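Local coordinates for PUM-HD domain-containing protein (Caenorhabditis elegans, PDB 7CGF) that binds RNA through its Pumilio homology domain, a curved row of helical repeats, and probably acts on the 3' untranslated regions of messenger RNAs, at residues Q319-S322 with E323-R326; R325-L328 with I329-R333. The protein carries 2 engineered substitutions. One frame throughout, in Å; residues are numbered along the deposited sequence.

Contact 1 of 2, residues Q319-S322 with E323-R326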
loop_
_atom_site.group_PDB
_atom_site.type_symbol
_atom_site.label_atom_id
_atom_site.label_comp_id
_atom_site.label_asym_id
_atom_site.label_seq_id
_atom_site.Cartn_x
_atom_site.Cartn_y
_atom_site.Cartn_z
ATOM N N GLN A 319 -1.760 -3.854 -26.636
ATOM C CA GLN A 319 -0.491 -4.288 -26.059
ATOM C C GLN A 319 0.305 -5.288 -26.887
ATOM O O GLN A 319 1.487 -5.488 -26.594
ATOM C CB GLN A 319 -0.719 -4.905 -24.669
ATOM C CG GLN A 319 -1.307 -3.944 -23.644
ATOM C CD GLN A 319 -0.294 -2.947 -23.113
ATOM O OE1 GLN A 319 0.894 -3.259 -22.968
ATOM N NE2 GLN A 319 -0.761 -1.744 -22.805
ATOM N N VAL A 320 -0.283 -5.942 -27.879
ATOM C CA VAL A 320 0.382 -7.051 -28.543
ATOM C C VAL A 320 1.095 -6.546 -29.792
ATOM O O VAL A 320 0.989 -5.381 -30.167
ATOM C CB VAL A 320 -0.594 -8.208 -28.865
ATOM C CG1 VAL A 320 -1.257 -8.710 -27.575
ATOM C CG2 VAL A 320 -1.625 -7.790 -29.910
ATOM N N THR A 321 1.861 -7.431 -30.429
ATOM C CA THR A 321 2.636 -7.042 -31.601
ATOM C C THR A 321 1.712 -6.859 -32.800
ATOM O O THR A 321 0.556 -7.286 -32.797
ATOM C CB THR A 321 3.708 -8.086 -31.926
ATOM O OG1 THR A 321 3.088 -9.324 -32.281
ATOM C CG2 THR A 321 4.624 -8.319 -30.736
ATOM N N SER A 322 2.238 -6.220 -33.849
ATOM C CA SER A 322 1.447 -6.064 -35.065
ATOM C C SER A 322 1.066 -7.418 -35.632
ATOM O O SER A 322 -0.068 -7.622 -36.084
ATOM C CB SER A 322 2.222 -5.250 -36.102
ATOM O OG SER A 322 3.282 -6.016 -36.631
ATOM N N GLU A 323 2.005 -8.362 -35.617
ATOM C CA GLU A 323 1.701 -9.700 -36.084
ATOM C C GLU A 323 0.629 -10.346 -35.210
ATOM O O GLU A 323 -0.270 -11.026 -35.717
ATOM C CB GLU A 323 2.999 -10.513 -36.124
ATOM C CG GLU A 323 2.960 -11.740 -36.977
ATOM C CD GLU A 323 2.925 -11.470 -38.491
ATOM O OE1 GLU A 323 2.800 -10.306 -38.935
ATOM O OE2 GLU A 323 3.024 -12.457 -39.228
ATOM N N GLN A 324 0.664 -10.091 -33.898
ATOM C CA GLN A 324 -0.379 -10.639 -33.033
ATOM C C GLN A 324 -1.722 -9.948 -33.257
ATOM O O GLN A 324 -2.768 -10.610 -33.261
ATOM C CB GLN A 324 0.053 -10.549 -31.569
ATOM C CG GLN A 324 1.039 -11.648 -31.223
ATOM C CD GLN A 324 1.813 -11.408 -29.941
ATOM O OE1 GLN A 324 1.850 -10.302 -29.400
ATOM N NE2 GLN A 324 2.457 -12.461 -29.457
ATOM N N ARG A 325 -1.722 -8.625 -33.442
ATOM C CA ARG A 325 -2.970 -7.939 -33.778
ATOM C C ARG A 325 -3.555 -8.477 -35.074
ATOM O O ARG A 325 -4.777 -8.580 -35.217
ATOM C CB ARG A 325 -2.746 -6.432 -33.900
ATOM C CG ARG A 325 -2.543 -5.686 -32.594
ATOM C CD ARG A 325 -2.627 -4.174 -32.793
ATOM N NE ARG A 325 -1.907 -3.767 -33.997
ATOM C CZ ARG A 325 -0.649 -3.334 -34.018
ATOM N NH1 ARG A 325 -0.083 -2.997 -35.178
ATOM N NH2 ARG A 325 0.046 -3.233 -32.890
ATOM N N ARG A 326 -2.693 -8.851 -36.020
ATOM C CA ARG A 326 -3.174 -9.364 -37.295
ATOM C C ARG A 326 -4.029 -10.613 -37.103
ATOM O O ARG A 326 -5.086 -10.747 -37.727
ATOM C CB ARG A 326 -1.973 -9.623 -38.208
ATOM C CG ARG A 326 -2.287 -10.261 -39.521
ATOM C CD ARG A 326 -1.044 -10.227 -40.398
ATOM N NE ARG A 326 -1.262 -10.984 -41.620
ATOM C CZ ARG A 326 -1.079 -12.293 -41.698
ATOM N NH1 ARG A 326 -1.298 -12.930 -42.842
ATOM N NH2 ARG A 326 -0.666 -12.958 -40.623
#

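Contact 2 of 2, residues R325-L328 with I329-R333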
loop_
_atom_site.group_PDB
_atom_site.type_symbol
_atom_site.label_atom_id
_atom_site.label_comp_id
_atom_site.label_asym_id
_atom_site.label_seq_id
_atom_site.Cartn_x
_atom_site.Cartn_y
_atom_site.Cartn_z
ATOM N N ARG A 325 -1.722 -8.625 -33.442
ATOM C CA ARG A 325 -2.970 -7.939 -33.778
ATOM C C ARG A 325 -3.555 -8.477 -35.074
ATOM O O ARG A 325 -4.777 -8.580 -35.217
ATOM C CB ARG A 325 -2.746 -6.432 -33.900
ATOM C CG ARG A 325 -2.543 -5.686 -32.594
ATOM C CD ARG A 325 -2.627 -4.174 -32.793
ATOM N NE ARG A 325 -1.907 -3.767 -33.997
ATOM C CZ ARG A 325 -0.649 -3.334 -34.018
ATOM N NH1 ARG A 325 -0.083 -2.997 -35.178
ATOM N NH2 ARG A 325 0.046 -3.233 -32.890
ATOM N N ARG A 326 -2.693 -8.851 -36.020
ATOM C CA ARG A 326 -3.174 -9.364 -37.295
ATOM C C ARG A 326 -4.029 -10.613 -37.103
ATOM O O ARG A 326 -5.086 -10.747 -37.727
ATOM C CB ARG A 326 -1.973 -9.623 -38.208
ATOM C CG ARG A 326 -2.287 -10.261 -39.521
ATOM C CD ARG A 326 -1.044 -10.227 -40.398
ATOM N NE ARG A 326 -1.262 -10.984 -41.620
ATOM C CZ ARG A 326 -1.079 -12.293 -41.698
ATOM N NH1 ARG A 326 -1.298 -12.930 -42.842
ATOM N NH2 ARG A 326 -0.666 -12.958 -40.623
ATOM N N GLU A 327 -3.619 -11.518 -36.208
ATOM C CA GLU A 327 -4.435 -12.703 -35.954
ATOM C C GLU A 327 -5.760 -12.334 -35.290
ATOM O O GLU A 327 -6.804 -12.925 -35.598
ATOM C CB GLU A 327 -3.666 -13.707 -35.092
ATOM C CG GLU A 327 -4.460 -14.988 -34.808
ATOM C CD GLU A 327 -3.723 -15.980 -33.912
ATOM O OE1 GLU A 327 -4.210 -17.129 -33.767
ATOM O OE2 GLU A 327 -2.659 -15.617 -33.357
ATOM N N LEU A 328 -5.736 -11.373 -34.361
ATOM C CA LEU A 328 -6.977 -10.940 -33.720
ATOM C C LEU A 328 -7.938 -10.322 -34.726
ATOM O O LEU A 328 -9.148 -10.578 -34.678
ATOM C CB LEU A 328 -6.676 -9.933 -32.612
ATOM C CG LEU A 328 -6.016 -10.490 -31.354
ATOM C CD1 LEU A 328 -5.430 -9.349 -30.572
ATOM C CD2 LEU A 328 -7.044 -11.238 -30.524
ATOM N N ILE A 329 -7.418 -9.484 -35.625
ATOM C CA ILE A 329 -8.261 -8.842 -36.637
ATOM C C ILE A 329 -8.878 -9.888 -37.560
ATOM O O ILE A 329 -10.083 -9.863 -37.844
ATOM C CB ILE A 329 -7.445 -7.806 -37.429
ATOM C CG1 ILE A 329 -7.116 -6.599 -36.547
ATOM C CG2 ILE A 329 -8.189 -7.392 -38.705
ATOM C CD1 ILE A 329 -5.872 -5.839 -36.985
ATOM N N LEU A 330 -8.063 -10.830 -38.034
ATOM C CA LEU A 330 -8.584 -11.851 -38.936
ATOM C C LEU A 330 -9.624 -12.725 -38.247
ATOM O O LEU A 330 -10.538 -13.235 -38.904
ATOM C CB LEU A 330 -7.427 -12.685 -39.493
ATOM C CG LEU A 330 -6.464 -11.848 -40.352
ATOM C CD1 LEU A 330 -5.163 -12.571 -40.653
ATOM C CD2 LEU A 330 -7.140 -11.403 -41.652
ATOM N N THR A 331 -9.530 -12.869 -36.924
ATOM C CA THR A 331 -10.483 -13.678 -36.175
ATOM C C THR A 331 -11.786 -12.931 -35.903
ATOM O O THR A 331 -12.861 -13.541 -35.911
ATOM C CB THR A 331 -9.838 -14.125 -34.855
ATOM O OG1 THR A 331 -8.601 -14.792 -35.139
ATOM C CG2 THR A 331 -10.741 -15.070 -34.094
ATOM N N VAL A 332 -11.715 -11.624 -35.683
ATOM C CA VAL A 332 -12.873 -10.856 -35.236
ATOM C C VAL A 332 -13.688 -10.320 -36.411
ATOM O O VAL A 332 -14.920 -10.311 -36.355
ATOM C CB VAL A 332 -12.410 -9.713 -34.311
ATOM C CG1 VAL A 332 -13.549 -8.729 -34.065
ATOM C CG2 VAL A 332 -11.897 -10.274 -32.983
ATOM N N ARG A 333 -13.016 -9.886 -37.480
ATOM C CA ARG A 333 -13.690 -9.158 -38.558
ATOM C C ARG A 333 -14.954 -9.826 -39.100
ATOM O O ARG A 333 -15.938 -9.105 -39.333
ATOM C CB ARG A 333 -12.703 -8.888 -39.704
ATOM C CG ARG A 333 -13.174 -7.781 -40.644
ATOM C CD ARG A 333 -12.254 -7.583 -41.844
ATOM N NE ARG A 333 -11.005 -6.899 -41.521
ATOM C CZ ARG A 333 -10.899 -5.590 -41.308
ATOM N NH1 ARG A 333 -11.975 -4.819 -41.369
ATOM N NH2 ARG A 333 -9.719 -5.054 -41.029
#

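Contact 1 of 2, residues Q319-S322 with E323-R326
A capping box opens helix 322-332, with T321 at the N-cap and Q324 three residues on. T321 OG1 takes the backbone N-H of Q324 at 3.0 Å. In return, Q324 OE1 accepts from T321 N at 3.0 Å. This second bond is nearly straight at hydrogen (176°), though the donor sits somewhat off the carbonyl plane. With chi1 at 64°, T321 OG1 lies between its own backbone N and carbonyl carbon, facing the first turn. The Q324 chain, extended beyond CG, crosses the T321 side chain at a slant, with CG 3.3 Å from T321 OG1. The helical bonds start here, with R325 N giving to T321 O at 2.7 Å.

R325 bends at chi3 (-43°) and folds its guanidinium back over the start of the helix. S322 CA lies over one face, and NH1 comes within 3.4 Å of S322 CB. Deeper in, V320 CG2 rests on R325 CG at 3.5 Å. V320 also packs on V286 of helix 279-290, and Q324 touches K282 and S283 there. The reciprocal side-chain and backbone bonds define a capping box, here at the turn between helices 309-319 and 322-332, within the range of a predicted Pumilio repeat.

Contact 2 of 2, residues R325-L328 with I329-R333
T331 and E327 make the shortest polar contact of this stretch. The hydroxyl of T331 gives its proton to the backbone O of E327, with OG1 2.6 Å from that oxygen. T331 N donates to the same E327 O at 3.0 Å. One residue thus grips the oxygen with two donors, which come from opposite faces of its carbonyl plane. Chi1 of -55° sets T331 OG1 beside its own backbone N, and from there the hydroxyl reaches back one turn.

Most neighbouring bonds are plain i to i+4 helix bonds. I329 N gives to R325 O at 2.8 Å, and L330 N to R326 O. V332 N reaches L328 O at 2.9 Å. T331 N also makes a weak i to i+3 bond to L328 O. This is the C-terminal part of helix 322-332, most of it in the last of the eight predicted Pumilio repeats.

The side chains follow the turns. I329 CG1 lies 3.3 Å from R325 O, and its CD1 stays against the same carbonyl. L330 sits likewise on R326 O, with CG at 3.2 Å. L330 CD1 stands over the centre of one face of the R326 guanidinium, 4.2 Å above its plane, while the two side chains cross at a slant. Between the side chains the closest pair is R326 CG and L330 CD1, at 3.9 Å. E327 and T331 point the same way, side by side. V332 turns CG2 onto L328 O.

The buried L328 packs on M316 and F317 of helix 309-319 and on C290 of helix 279-290. V332 packs on V300 and M304 of helix 299-304. I329 and V332 both touch F356, and R333 NH1 hydrogen-bonds to the backbone O of that residue.

Contact 1 runs from the loop into the start of helix 322-332, contact 2 continues along the same helix, and they share R325 and R326. Their centres lie about 9 Å apart, and V320 CG2 meets L328 CD1 between them at 4.2 Å. Contact 1 is a surface contact. Half of its hydrogen bonds use a side chain to cap a backbone group; the other two are the first helical bonds. Contact 2 is partly buried further along. Backbone bonds dominate, and one threonine hydroxyl adds to them. Both lean on helix 279-290, but contact 2 also meets helices 299-304, 309-319 and 353-356. Neither touches the bound RNA, about 11 Å and 14 Å away at the nearest atoms.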